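Local atomic coordinates of BDI_3064 protein (Parabacteroides distasonis ATCC 8503, PDB entry 5Z06), a protein that hydrolyses linear beta-1,2-glucan and beta-1,2-glucooligosaccharides of four or more units, releasing sophorose from the non-reducing end. Residues A[104-110]-A[154-160]; A[114-118]-A[141-145]; A[363-367]-A[429-435]; A[442-446]-A[457-461]. All coordinates share one frame; numbering follows the deposited sequence.

Interaction 1: A[104-110]-A[154-160]; sequences NIAIRYA and KLAAVAL
Arg108 brings its guanidinium group obliquely against two alanines of the neighbouring strand. NH1 sits 3.5 Å from Ala156 CB and NH2 3.7 Å from Ala157 CB. The chain starts out extended, with CG opposite the backbone N (chi1 -174°), then bends at chi3 and turns back across the partner strand. NE forms a salt bridge with Glu69 on strand 65-71, so the charge is paired on the far side of strand 155-161. Ala106 CB and Ala159 CB lie on the same face, 4.2 Å apart.

The backbones run antiparallel in a five-stranded sheet, where strand 155-161 lies between 65-71 and 104-109. Ala106 and Ala159 exchange two hydrogen bonds. Arg108 N gives one to Ala157 O at 2.7 Å. A classic beta bulge follows: Ala156 and Ala157 both face Arg108, whose carbonyl O takes a bond from Ala157 N at 3.1 Å and a weak one from Ala156 N.

The other face is apolar. Ile105 runs beside Leu160 and crosses Val158, bringing its CD1 within 3.6 Å of Val158 CG1. Further along, Leu155 CD2 is 3.9 Å from Ile107 CG2 and the same distance from Tyr109 CE1. Leu155 and Tyr109 point the same way, side by side. Strands 86-93 and 169-180 cover this layer, with Leu87 touching both Ile105 and Val158.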
loop_
_atom_site.group_PDB
_atom_site.type_symbol
_atom_site.label_atom_id
_atom_site.label_comp_id
_atom_site.label_asym_id
_atom_site.label_seq_id
_atom_site.Cartn_x
_atom_site.Cartn_y
_atom_site.Cartn_z
ATOM N N ASN A 104 -10.421 34.009 3.227
ATOM C CA ASN A 104 -10.497 33.674 4.627
ATOM C C ASN A 104 -10.233 32.177 4.752
ATOM O O ASN A 104 -10.519 31.395 3.842
ATOM C CB ASN A 104 -11.860 34.024 5.226
ATOM C CG ASN A 104 -12.142 35.526 5.224
ATOM O OD1 ASN A 104 -11.230 36.354 5.144
ATOM N ND2 ASN A 104 -13.414 35.875 5.297
ATOM N N ILE A 105 -9.684 31.800 5.895
ATOM C CA ILE A 105 -9.176 30.473 6.100
ATOM C C ILE A 105 -9.576 30.000 7.478
ATOM O O ILE A 105 -9.532 30.762 8.433
ATOM C CB ILE A 105 -7.645 30.395 5.888
ATOM C CG1 ILE A 105 -7.128 28.993 6.200
ATOM C CG2 ILE A 105 -6.900 31.423 6.723
ATOM C CD1 ILE A 105 -5.755 28.751 5.603
ATOM N N ALA A 106 -9.934 28.728 7.540
ATOM C CA ALA A 106 -10.455 28.077 8.708
ATOM C C ALA A 106 -10.043 26.621 8.640
ATOM O O ALA A 106 -9.407 26.170 7.673
ATOM C CB ALA A 106 -11.964 28.189 8.756
ATOM N N ILE A 107 -10.363 25.887 9.690
ATOM C CA ILE A 107 -10.117 24.459 9.701
ATOM C C ILE A 107 -11.473 23.821 9.889
ATOM O O ILE A 107 -12.237 24.247 10.750
ATOM C CB ILE A 107 -9.070 24.073 10.760
ATOM C CG1 ILE A 107 -7.701 24.559 10.269
ATOM C CG2 ILE A 107 -9.055 22.560 10.984
ATOM C CD1 ILE A 107 -6.561 24.471 11.265
ATOM N N ARG A 108 -11.785 22.858 9.030
ATOM C CA ARG A 108 -12.998 22.109 9.152
ATOM C C ARG A 108 -12.702 20.899 10.007
ATOM O O ARG A 108 -11.739 20.175 9.731
ATOM C CB ARG A 108 -13.539 21.651 7.801
ATOM C CG ARG A 108 -14.900 20.973 7.945
ATOM C CD ARG A 108 -15.557 20.514 6.650
ATOM N NE ARG A 108 -14.702 19.648 5.854
ATOM C CZ ARG A 108 -14.378 18.381 6.128
ATOM N NH1 ARG A 108 -14.784 17.760 7.233
ATOM N NH2 ARG A 108 -13.594 17.733 5.287
ATOM N N TYR A 109 -13.550 20.684 11.019
ATOM C CA TYR A 109 -13.456 19.528 11.888
ATOM C C TYR A 109 -14.033 18.319 11.195
ATOM O O TYR A 109 -14.776 18.456 10.213
ATOM C CB TYR A 109 -14.179 19.752 13.229
ATOM C CG TYR A 109 -13.532 20.806 14.104
ATOM C CD1 TYR A 109 -12.321 20.554 14.755
ATOM C CD2 TYR A 109 -14.130 22.061 14.291
ATOM C CE1 TYR A 109 -11.730 21.512 15.570
ATOM C CE2 TYR A 109 -13.544 23.018 15.093
ATOM C CZ TYR A 109 -12.355 22.733 15.730
ATOM O OH TYR A 109 -11.780 23.674 16.514
ATOM N N ALA A 110 -13.700 17.139 11.710
ATOM C CA ALA A 110 -14.255 15.877 11.195
ATOM C C ALA A 110 -15.792 15.825 11.231
ATOM O O ALA A 110 -16.410 15.176 10.381
ATOM C CB ALA A 110 -13.670 14.692 11.954
ATOM N N LYS A 154 -9.197 15.039 14.030
ATOM C CA LYS A 154 -10.398 15.875 13.926
ATOM C C LYS A 154 -10.189 17.148 13.080
ATOM O O LYS A 154 -11.158 17.831 12.741
ATOM C CB LYS A 154 -10.943 16.184 15.321
ATOM C CG LYS A 154 -11.598 14.949 15.932
ATOM C CD LYS A 154 -11.914 15.100 17.403
ATOM C CE LYS A 154 -12.870 13.986 17.830
ATOM N NZ LYS A 154 -12.882 13.799 19.303
ATOM N N LEU A 155 -8.938 17.470 12.765
ATOM C CA LEU A 155 -8.628 18.581 11.877
ATOM C C LEU A 155 -8.674 18.015 10.463
ATOM O O LEU A 155 -7.649 17.606 9.892
ATOM C CB LEU A 155 -7.261 19.181 12.229
ATOM C CG LEU A 155 -7.071 19.593 13.716
ATOM C CD1 LEU A 155 -5.721 20.269 13.896
ATOM C CD2 LEU A 155 -8.189 20.498 14.238
ATOM N N ALA A 156 -9.891 17.951 9.933
ATOM C CA ALA A 156 -10.169 17.226 8.690
ATOM C C ALA A 156 -9.690 17.990 7.461
ATOM O O ALA A 156 -9.202 17.380 6.514
ATOM C CB ALA A 156 -11.649 16.901 8.562
ATOM N N ALA A 157 -9.842 19.310 7.461
ATOM C CA ALA A 157 -9.533 20.074 6.271
ATOM C C ALA A 157 -9.190 21.496 6.591
ATOM O O ALA A 157 -9.635 22.027 7.596
ATOM C CB ALA A 157 -10.700 20.026 5.294
ATOM N N VAL A 158 -8.366 22.086 5.731
ATOM C CA VAL A 158 -8.156 23.509 5.692
ATOM C C VAL A 158 -9.223 24.072 4.757
ATOM O O VAL A 158 -9.260 23.713 3.582
ATOM C CB VAL A 158 -6.758 23.838 5.181
ATOM C CG1 VAL A 158 -6.596 25.329 4.950
ATOM C CG2 VAL A 158 -5.741 23.351 6.189
ATOM N N ALA A 159 -10.079 24.944 5.302
ATOM C CA ALA A 159 -11.198 25.533 4.587
ATOM C C ALA A 159 -10.861 26.934 4.114
ATOM O O ALA A 159 -10.163 27.691 4.801
ATOM C CB ALA A 159 -12.421 25.574 5.480
ATOM N N LEU A 160 -11.367 27.275 2.928
ATOM C CA LEU A 160 -11.115 28.577 2.337
ATOM C C LEU A 160 -12.408 29.172 1.867
ATOM O O LEU A 160 -13.272 28.471 1.333
ATOM C CB LEU A 160 -10.130 28.481 1.188
ATOM C CG LEU A 160 -8.764 27.955 1.606
ATOM C CD1 LEU A 160 -8.005 27.417 0.404
ATOM C CD2 LEU A 160 -7.958 29.028 2.319
#

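Interaction 2: A[114-118]-A[141-145]; sequences YTQYL and DFGLN
Two loops at the margin of the five-stranded antiparallel sheet meet here, where Thr115 and Leu118 pack against Phe142. Residues 114-118 lead from strand 104-109 to the outermost strand 118-119. Residues 141-145 follow strand 132-138.

Leu118 CD1 sits over one face of the Phe142 ring, a CH-pi contact of 3.8 Å to the centroid. Leu118 CD1 is offset toward the rim, 3.6 Å from Phe142 CE1. Leu118 CD1 is also 3.5 Å from Asp141 CB, the two side chains crossing at about a right angle. Asp141 turns its carboxylate to Tyr123, which bonds OD2.

Thr115 reaches the ring obliquely, its OG1 3.4 Å from Phe142 CD1. With chi1 at 67°, OG1 lies between the backbone N and the carbonyl carbon, where it can bond its own loop. Thr115 OG1 gives a hydrogen bond of 2.9 Å to Gln116 O, from above the carbonyl plane, and also bonds Ile107 N on the neighbouring strand. Replacing Thr115 with a valine would probably leave Ile107 N without this hydroxyl partner and let the Gln116 carbonyl turn more easily beside the phenylalanine.

Phe142 also touches Ile137, while Leu144 reaches inward to Tyr109 and Leu155. At the ring's edge, in its plane, Gln116 O lies 3.5 Å from Phe142 CD1.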
loop_
_atom_site.group_PDB
_atom_site.type_symbol
_atom_site.label_atom_id
_atom_site.label_comp_id
_atom_site.label_asym_id
_atom_site.label_seq_id
_atom_site.Cartn_x
_atom_site.Cartn_y
_atom_site.Cartn_z
ATOM N N TYR A 114 -16.668 24.083 12.026
ATOM C CA TYR A 114 -15.506 24.837 11.639
ATOM C C TYR A 114 -14.929 25.604 12.799
ATOM O O TYR A 114 -15.595 25.907 13.792
ATOM C CB TYR A 114 -15.898 25.822 10.549
ATOM C CG TYR A 114 -16.221 25.176 9.229
ATOM C CD1 TYR A 114 -17.479 24.630 8.982
ATOM C CD2 TYR A 114 -15.264 25.119 8.223
ATOM C CE1 TYR A 114 -17.770 24.050 7.766
ATOM C CE2 TYR A 114 -15.547 24.563 7.009
ATOM C CZ TYR A 114 -16.785 24.025 6.786
ATOM O OH TYR A 114 -17.020 23.469 5.573
ATOM N N THR A 115 -13.671 25.957 12.637
ATOM C CA THR A 115 -13.083 26.949 13.469
ATOM C C THR A 115 -13.590 28.291 12.939
ATOM O O THR A 115 -14.272 28.362 11.910
ATOM C CB THR A 115 -11.552 26.919 13.399
ATOM O OG1 THR A 115 -11.118 27.321 12.093
ATOM C CG2 THR A 115 -11.002 25.538 13.769
ATOM N N GLN A 116 -13.243 29.354 13.648
ATOM C CA GLN A 116 -13.396 30.694 13.120
ATOM C C GLN A 116 -12.476 30.866 11.894
ATOM O O GLN A 116 -11.416 30.221 11.785
ATOM C CB GLN A 116 -13.094 31.740 14.200
ATOM C CG GLN A 116 -11.620 31.825 14.596
ATOM C CD GLN A 116 -11.391 32.374 16.002
ATOM O OE1 GLN A 116 -11.922 31.855 16.977
ATOM N NE2 GLN A 116 -10.574 33.413 16.107
ATOM N N TYR A 117 -12.919 31.716 10.973
ATOM C CA TYR A 117 -12.150 32.085 9.797
ATOM C C TYR A 117 -11.237 33.264 10.093
ATOM O O TYR A 117 -11.632 34.226 10.734
ATOM C CB TYR A 117 -13.072 32.454 8.633
ATOM C CG TYR A 117 -13.628 31.257 7.920
ATOM C CD1 TYR A 117 -14.793 30.640 8.380
ATOM C CD2 TYR A 117 -12.986 30.725 6.783
ATOM C CE1 TYR A 117 -15.313 29.530 7.737
ATOM C CE2 TYR A 117 -13.499 29.615 6.125
ATOM C CZ TYR A 117 -14.663 29.016 6.618
ATOM O OH TYR A 117 -15.216 27.924 6.007
ATOM N N LEU A 118 -10.016 33.180 9.587
ATOM C CA LEU A 118 -9.045 34.228 9.705
ATOM C C LEU A 118 -8.801 34.766 8.316
ATOM O O LEU A 118 -8.893 34.021 7.351
ATOM C CB LEU A 118 -7.751 33.665 10.266
ATOM C CG LEU A 118 -7.869 33.007 11.638
ATOM C CD1 LEU A 118 -6.580 32.262 11.934
ATOM C CD2 LEU A 118 -8.177 34.059 12.705
ATOM N N ASP A 141 -4.770 30.954 16.848
ATOM C CA ASP A 141 -5.624 31.956 16.154
ATOM C C ASP A 141 -6.946 31.370 15.629
ATOM O O ASP A 141 -7.952 32.091 15.552
ATOM C CB ASP A 141 -4.868 32.646 15.016
ATOM C CG ASP A 141 -3.610 33.407 15.490
ATOM O OD1 ASP A 141 -3.249 33.316 16.685
ATOM O OD2 ASP A 141 -2.965 34.102 14.668
ATOM N N PHE A 142 -6.962 30.063 15.297
ATOM C CA PHE A 142 -8.221 29.348 14.977
ATOM C C PHE A 142 -9.041 29.007 16.213
ATOM O O PHE A 142 -10.174 28.517 16.095
ATOM C CB PHE A 142 -7.967 28.062 14.169
ATOM C CG PHE A 142 -7.372 28.306 12.804
ATOM C CD1 PHE A 142 -8.133 28.874 11.789
ATOM C CD2 PHE A 142 -6.056 27.953 12.532
ATOM C CE1 PHE A 142 -7.583 29.094 10.531
ATOM C CE2 PHE A 142 -5.501 28.174 11.275
ATOM C CZ PHE A 142 -6.269 28.743 10.269
ATOM N N GLY A 143 -8.484 29.268 17.394
ATOM C CA GLY A 143 -9.153 28.967 18.646
ATOM C C GLY A 143 -9.036 27.488 18.927
ATOM O O GLY A 143 -9.922 26.910 19.545
ATOM N N LEU A 144 -7.941 26.883 18.455
ATOM C CA LEU A 144 -7.651 25.477 18.701
ATOM C C LEU A 144 -6.829 25.347 19.969
ATOM O O LEU A 144 -5.742 25.940 20.095
ATOM C CB LEU A 144 -6.876 24.839 17.538
ATOM C CG LEU A 144 -7.673 24.628 16.244
ATOM C CD1 LEU A 144 -6.738 24.437 15.069
ATOM C CD2 LEU A 144 -8.618 23.455 16.391
ATOM N N ASN A 145 -7.346 24.524 20.876
ATOM C CA ASN A 145 -6.638 24.125 22.085
ATOM C C ASN A 145 -5.502 23.179 21.653
ATOM O O ASN A 145 -5.323 22.930 20.451
ATOM C CB ASN A 145 -7.608 23.447 23.078
ATOM C CG ASN A 145 -8.861 24.290 23.366
ATOM O OD1 ASN A 145 -8.812 25.520 23.378
ATOM N ND2 ASN A 145 -9.989 23.623 23.581
#

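Interaction 3: A[363-367]-A[429-435]; sequences KFHGA and NVEWSWY
Phe364 O takes two hydrogen bonds from opposite faces of its carbonyl plane. Tyr435 OH reaches it across the contact at 2.6 Å, and Ala367 N closes a type I' beta turn from the other side. This turn, residues 364-367, lies between helix 344-360 and strand 371-373. It packs on the loop that leaves helix 414-428 and enters a 3-10 segment at 433-435.

His365 has the largest share of the contact. Its ND1 donates to Glu431 OE1 at 2.6 Å. The oxygen lies in the imidazole plane, but the carboxylate plane is perpendicular to the ring and OE1 is met from above it. This helps fix the rotation of the ring. His365 O in turn accepts from Glu431 N at 2.7 Å, so the two residues are joined through both side chain and backbone.

One imidazole face lies on Trp434 in a face-to-face stack. The centroid of the Trp434 five-membered ring is 3.5 Å from that of the His365 ring, with the planes 12° apart. The indole reaches this position with CG opposite the backbone N (chi1 176°). Trp448 adds edge-to-face contacts to both His365 and Trp434.

Gly366 fits closely against the loop, where a side chain would clash with Asn429 O. Its CA makes a C-H...O contact of 3.2 Å with that oxygen. Next in the turn, Ala367 CB meets the tyrosine ring obliquely, 3.8 Å from Tyr435 CE1.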
loop_
_atom_site.group_PDB
_atom_site.type_symbol
_atom_site.label_atom_id
_atom_site.label_comp_id
_atom_site.label_asym_id
_atom_site.label_seq_id
_atom_site.Cartn_x
_atom_site.Cartn_y
_atom_site.Cartn_z
ATOM N N LYS A 363 3.963 -15.359 21.045
ATOM C CA LYS A 363 3.217 -16.454 20.465
ATOM C C LYS A 363 1.899 -16.571 21.194
ATOM O O LYS A 363 1.766 -16.162 22.349
ATOM C CB LYS A 363 3.959 -17.785 20.596
ATOM C CG LYS A 363 5.365 -17.785 20.048
ATOM C CD LYS A 363 5.427 -17.201 18.650
ATOM C CE LYS A 363 6.789 -17.433 18.052
ATOM N NZ LYS A 363 7.838 -16.846 18.927
ATOM N N PHE A 364 0.934 -17.138 20.486
ATOM C CA PHE A 364 -0.425 -17.322 20.982
ATOM C C PHE A 364 -0.793 -18.719 20.568
ATOM O O PHE A 364 -1.231 -18.958 19.439
ATOM C CB PHE A 364 -1.323 -16.243 20.390
ATOM C CG PHE A 364 -0.836 -14.863 20.697
ATOM C CD1 PHE A 364 -1.061 -14.293 21.963
ATOM C CD2 PHE A 364 -0.072 -14.153 19.751
ATOM C CE1 PHE A 364 -0.582 -13.027 22.253
ATOM C CE2 PHE A 364 0.416 -12.892 20.044
ATOM C CZ PHE A 364 0.165 -12.323 21.290
ATOM N N HIS A 365 -0.505 -19.651 21.478
ATOM C CA HIS A 365 -0.451 -21.070 21.166
ATOM C C HIS A 365 0.412 -21.331 19.904
ATOM O O HIS A 365 0.022 -22.003 18.928
ATOM C CB HIS A 365 -1.875 -21.641 21.128
ATOM C CG HIS A 365 -2.476 -21.735 22.493
ATOM N ND1 HIS A 365 -2.225 -22.793 23.337
ATOM C CD2 HIS A 365 -3.200 -20.847 23.208
ATOM C CE1 HIS A 365 -2.838 -22.588 24.487
ATOM N NE2 HIS A 365 -3.429 -21.410 24.439
ATOM N N GLY A 366 1.593 -20.729 19.934
ATOM C CA GLY A 366 2.563 -20.885 18.853
ATOM C C GLY A 366 2.300 -20.078 17.597
ATOM O O GLY A 366 3.219 -19.900 16.773
ATOM N N ALA A 367 1.074 -19.574 17.441
ATOM C CA ALA A 367 0.741 -18.714 16.321
ATOM C C ALA A 367 1.240 -17.330 16.622
ATOM O O ALA A 367 1.538 -16.992 17.775
ATOM C CB ALA A 367 -0.766 -18.697 16.078
ATOM N N ASN A 429 5.773 -25.751 16.527
ATOM C CA ASN A 429 5.088 -25.227 17.700
ATOM C C ASN A 429 3.876 -24.376 17.433
ATOM O O ASN A 429 3.252 -23.941 18.390
ATOM C CB ASN A 429 6.086 -24.528 18.637
ATOM C CG ASN A 429 7.042 -25.514 19.253
ATOM O OD1 ASN A 429 6.638 -26.611 19.628
ATOM N ND2 ASN A 429 8.303 -25.159 19.321
ATOM N N VAL A 430 3.499 -24.169 16.176
ATOM C CA VAL A 430 2.227 -23.501 15.904
ATOM C C VAL A 430 1.125 -24.492 16.272
ATOM O O VAL A 430 0.918 -25.509 15.587
ATOM C CB VAL A 430 2.034 -23.072 14.437
ATOM C CG1 VAL A 430 0.684 -22.383 14.286
ATOM C CG2 VAL A 430 3.136 -22.143 13.984
ATOM N N GLU A 431 0.414 -24.199 17.349
ATOM C CA GLU A 431 -0.659 -25.095 17.795
ATOM C C GLU A 431 -1.935 -24.858 16.986
ATOM O O GLU A 431 -2.906 -24.274 17.481
ATOM C CB GLU A 431 -0.922 -24.927 19.284
ATOM C CG GLU A 431 0.295 -25.138 20.154
ATOM C CD GLU A 431 0.120 -24.556 21.542
ATOM O OE1 GLU A 431 -1.001 -24.682 22.095
ATOM O OE2 GLU A 431 1.099 -23.977 22.067
ATOM N N TRP A 432 -1.929 -25.332 15.742
ATOM C CA TRP A 432 -3.086 -25.184 14.844
ATOM C C TRP A 432 -4.371 -25.705 15.497
ATOM O O TRP A 432 -5.411 -25.057 15.433
ATOM C CB TRP A 432 -2.862 -25.903 13.503
ATOM C CG TRP A 432 -1.623 -25.460 12.784
ATOM C CD1 TRP A 432 -0.440 -26.104 12.755
ATOM C CD2 TRP A 432 -1.456 -24.277 12.001
ATOM N NE1 TRP A 432 0.463 -25.412 11.996
ATOM C CE2 TRP A 432 -0.135 -24.275 11.531
ATOM C CE3 TRP A 432 -2.291 -23.217 11.660
ATOM C CZ2 TRP A 432 0.374 -23.243 10.761
ATOM C CZ3 TRP A 432 -1.785 -22.210 10.878
ATOM C CH2 TRP A 432 -0.457 -22.229 10.449
ATOM N N SER A 433 -4.275 -26.867 16.136
ATOM C CA SER A 433 -5.406 -27.526 16.788
ATOM C C SER A 433 -6.053 -26.664 17.837
ATOM O O SER A 433 -7.258 -26.723 18.001
ATOM C CB SER A 433 -4.980 -28.858 17.408
ATOM O OG SER A 433 -3.823 -28.698 18.197
ATOM N N TRP A 434 -5.256 -25.869 18.544
ATOM C CA TRP A 434 -5.761 -24.918 19.495
ATOM C C TRP A 434 -6.806 -24.010 18.871
ATOM O O TRP A 434 -7.815 -23.714 19.492
ATOM C CB TRP A 434 -4.650 -24.034 20.056
ATOM C CG TRP A 434 -5.195 -23.001 20.961
ATOM C CD1 TRP A 434 -5.461 -21.700 20.644
ATOM C CD2 TRP A 434 -5.640 -23.188 22.310
ATOM N NE1 TRP A 434 -6.014 -21.057 21.717
ATOM C CE2 TRP A 434 -6.127 -21.939 22.762
ATOM C CE3 TRP A 434 -5.646 -24.277 23.192
ATOM C CZ2 TRP A 434 -6.615 -21.747 24.064
ATOM C CZ3 TRP A 434 -6.121 -24.085 24.483
ATOM C CH2 TRP A 434 -6.614 -22.834 24.901
ATOM N N TYR A 435 -6.563 -23.587 17.634
ATOM C CA TYR A 435 -7.467 -22.652 16.959
ATOM C C TYR A 435 -8.789 -23.263 16.465
ATOM O O TYR A 435 -9.603 -22.577 15.844
ATOM C CB TYR A 435 -6.706 -21.899 15.858
ATOM C CG TYR A 435 -5.814 -20.889 16.481
ATOM C CD1 TYR A 435 -4.590 -21.253 17.028
ATOM C CD2 TYR A 435 -6.218 -19.565 16.603
ATOM C CE1 TYR A 435 -3.784 -20.311 17.651
ATOM C CE2 TYR A 435 -5.410 -18.617 17.228
ATOM C CZ TYR A 435 -4.205 -19.002 17.751
ATOM O OH TYR A 435 -3.423 -18.066 18.358
#

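Interaction 4: A[442-446]-A[457-461]; sequences PYLYW and NHKLI
Lys459 passes between two tyrosines of the other segment. Its CD lies over one face of the Tyr443 ring, a CH-pi contact of 3.9 Å to the centroid. Pro442 CB covers the opposite face. The chain is extended as far as CE and bends at chi4 (79°), which brings NZ to Tyr445 OH at 3.1 Å. Tyr445 runs alongside the lysine, pointing the same way, with CE2 3.7 Å from Lys459 CG. A leucine in place of Tyr445 would probably leave the ammonium without its hydroxyl partner and the lysine chain less firmly held on that side.

Leu460 crosses Trp446 at about a right angle. Its CD1 is 3.4 Å from Trp446 CB, while CD2 touches Leu444 CB at 3.5 Å. His458 lies beside Trp446, and the indole CE3 sits over the centre of one imidazole face, although the ring planes are 40° apart.

Two backbone bonds hold the segments together round a single bridge, Tyr445 with Lys459. Leu460 N bonds Leu444 O at 2.8 Å. Trp446 N bonds His458 O at 2.9 Å.

The contact joins the loops flanking strand 447-448, the second (457-461) within the glycoamylase-like region. Further out, His458 NE2 bonds Tyr500, Tyr443 OH bonds Ser492 and Glu494, and Tyr496 makes a cation-pi contact with Lys459. Helix 392-408 covers Leu444 and Leu460, helix 467-475 packs on Tyr443, and helix 495-505 packs on Ile461.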
loop_
_atom_site.group_PDB
_atom_site.type_symbol
_atom_site.label_atom_id
_atom_site.label_comp_id
_atom_site.label_asym_id
_atom_site.label_seq_id
_atom_site.Cartn_x
_atom_site.Cartn_y
_atom_site.Cartn_z
ATOM N N PRO A 442 -15.901 -28.232 13.740
ATOM C CA PRO A 442 -15.627 -28.443 12.313
ATOM C C PRO A 442 -14.720 -27.356 11.685
ATOM O O PRO A 442 -14.199 -27.564 10.591
ATOM C CB PRO A 442 -17.021 -28.440 11.661
ATOM C CG PRO A 442 -18.000 -28.098 12.728
ATOM C CD PRO A 442 -17.279 -27.761 13.990
ATOM N N TYR A 443 -14.535 -26.240 12.395
ATOM C CA TYR A 443 -13.855 -25.063 11.878
ATOM C C TYR A 443 -12.614 -24.721 12.667
ATOM O O TYR A 443 -12.560 -24.910 13.900
ATOM C CB TYR A 443 -14.767 -23.847 11.971
ATOM C CG TYR A 443 -16.080 -24.022 11.300
ATOM C CD1 TYR A 443 -16.206 -23.829 9.930
ATOM C CD2 TYR A 443 -17.215 -24.378 12.038
ATOM C CE1 TYR A 443 -17.412 -23.991 9.288
ATOM C CE2 TYR A 443 -18.437 -24.543 11.418
ATOM C CZ TYR A 443 -18.535 -24.348 10.039
ATOM O OH TYR A 443 -19.747 -24.513 9.409
ATOM N N LEU A 444 -11.643 -24.157 11.950
ATOM C CA LEU A 444 -10.630 -23.351 12.578
ATOM C C LEU A 444 -11.216 -21.988 12.835
ATOM O O LEU A 444 -12.115 -21.550 12.110
ATOM C CB LEU A 444 -9.388 -23.200 11.671
ATOM C CG LEU A 444 -8.487 -24.414 11.575
ATOM C CD1 LEU A 444 -7.461 -24.221 10.459
ATOM C CD2 LEU A 444 -7.794 -24.644 12.916
ATOM N N TYR A 445 -10.688 -21.316 13.860
ATOM C CA TYR A 445 -10.962 -19.917 14.101
ATOM C C TYR A 445 -9.794 -19.035 13.697
ATOM O O TYR A 445 -8.622 -19.442 13.756
ATOM C CB TYR A 445 -11.365 -19.684 15.539
ATOM C CG TYR A 445 -12.761 -20.215 15.784
ATOM C CD1 TYR A 445 -12.982 -21.582 15.914
ATOM C CD2 TYR A 445 -13.867 -19.366 15.800
ATOM C CE1 TYR A 445 -14.253 -22.085 16.102
ATOM C CE2 TYR A 445 -15.142 -19.867 15.994
ATOM C CZ TYR A 445 -15.321 -21.222 16.155
ATOM O OH TYR A 445 -16.567 -21.753 16.327
ATOM N N TRP A 446 -10.153 -17.829 13.271
ATOM C CA TRP A 446 -9.221 -16.828 12.789
ATOM C C TRP A 446 -8.330 -16.341 13.927
ATOM O O TRP A 446 -7.107 -16.249 13.756
ATOM C CB TRP A 446 -9.982 -15.651 12.153
ATOM C CG TRP A 446 -9.210 -14.865 11.163
ATOM C CD1 TRP A 446 -8.007 -14.289 11.344
ATOM C CD2 TRP A 446 -9.609 -14.551 9.826
ATOM N NE1 TRP A 446 -7.604 -13.651 10.196
ATOM C CE2 TRP A 446 -8.573 -13.784 9.250
ATOM C CE3 TRP A 446 -10.745 -14.828 9.064
ATOM C CZ2 TRP A 446 -8.615 -13.323 7.942
ATOM C CZ3 TRP A 446 -10.798 -14.355 7.760
ATOM C CH2 TRP A 446 -9.738 -13.614 7.210
ATOM N N ASN A 457 -14.211 -14.571 17.187
ATOM C CA ASN A 457 -15.083 -15.701 16.862
ATOM C C ASN A 457 -15.435 -15.823 15.376
ATOM O O ASN A 457 -16.584 -16.081 14.981
ATOM C CB ASN A 457 -16.362 -15.643 17.727
ATOM C CG ASN A 457 -16.872 -17.020 18.097
ATOM O OD1 ASN A 457 -16.144 -17.850 18.687
ATOM N ND2 ASN A 457 -18.118 -17.284 17.744
ATOM N N HIS A 458 -14.415 -15.647 14.554
ATOM C CA HIS A 458 -14.572 -15.665 13.121
ATOM C C HIS A 458 -14.120 -17.042 12.659
ATOM O O HIS A 458 -12.934 -17.386 12.777
ATOM C CB HIS A 458 -13.716 -14.559 12.531
ATOM C CG HIS A 458 -13.992 -14.265 11.098
ATOM N ND1 HIS A 458 -13.674 -13.056 10.523
ATOM C CD2 HIS A 458 -14.554 -15.012 10.120
ATOM C CE1 HIS A 458 -14.037 -13.068 9.254
ATOM N NE2 HIS A 458 -14.580 -14.242 8.985
ATOM N N LYS A 459 -15.061 -17.842 12.158
ATOM C CA LYS A 459 -14.740 -19.163 11.627
ATOM C C LYS A 459 -14.031 -19.008 10.308
ATOM O O LYS A 459 -14.334 -18.080 9.562
ATOM C CB LYS A 459 -15.987 -19.986 11.412
ATOM C CG LYS A 459 -16.647 -20.449 12.704
ATOM C CD LYS A 459 -18.122 -20.771 12.447
ATOM C CE LYS A 459 -18.737 -21.641 13.540
ATOM N NZ LYS A 459 -19.093 -20.854 14.750
ATOM N N LEU A 460 -13.089 -19.907 10.022
ATOM C CA LEU A 460 -12.417 -19.905 8.737
ATOM C C LEU A 460 -13.232 -20.723 7.776
ATOM O O LEU A 460 -13.313 -21.945 7.904
ATOM C CB LEU A 460 -10.985 -20.453 8.842
ATOM C CG LEU A 460 -9.879 -19.500 9.256
ATOM C CD1 LEU A 460 -10.358 -18.322 10.075
ATOM C CD2 LEU A 460 -8.742 -20.202 9.960
ATOM N N ILE A 461 -13.851 -20.036 6.821
ATOM C CA ILE A 461 -14.764 -20.661 5.884
ATOM C C ILE A 461 -14.446 -20.180 4.497
ATOM O O ILE A 461 -14.526 -18.973 4.226
ATOM C CB ILE A 461 -16.225 -20.299 6.234
ATOM C CG1 ILE A 461 -16.541 -20.750 7.677
ATOM C CG2 ILE A 461 -17.197 -20.912 5.219
ATOM C CD1 ILE A 461 -17.866 -20.243 8.197
#

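From the N terminus, interaction 1 opens at strand 104-109. The chain then turns back through 114-118, and interaction 2 closes the smaller loop at 141-145. Interaction 1 closes at 154-160, so interaction 2 is nested inside it. The two touch where Ile105 O meets Leu118 N, which pairs strand 104-109 with the edge strand 118-119. Interactions 3 and 4 follow in series, without crossing, in the helical part of the chain about 44 to 52 Å away between centres. Interaction 3 ties the loop after helix 344-360 to that after helix 414-428. Interaction 4 closes a short loop containing strand 447-448. Tyr435 O and Tyr445 N, 2.6 Å apart, connect them.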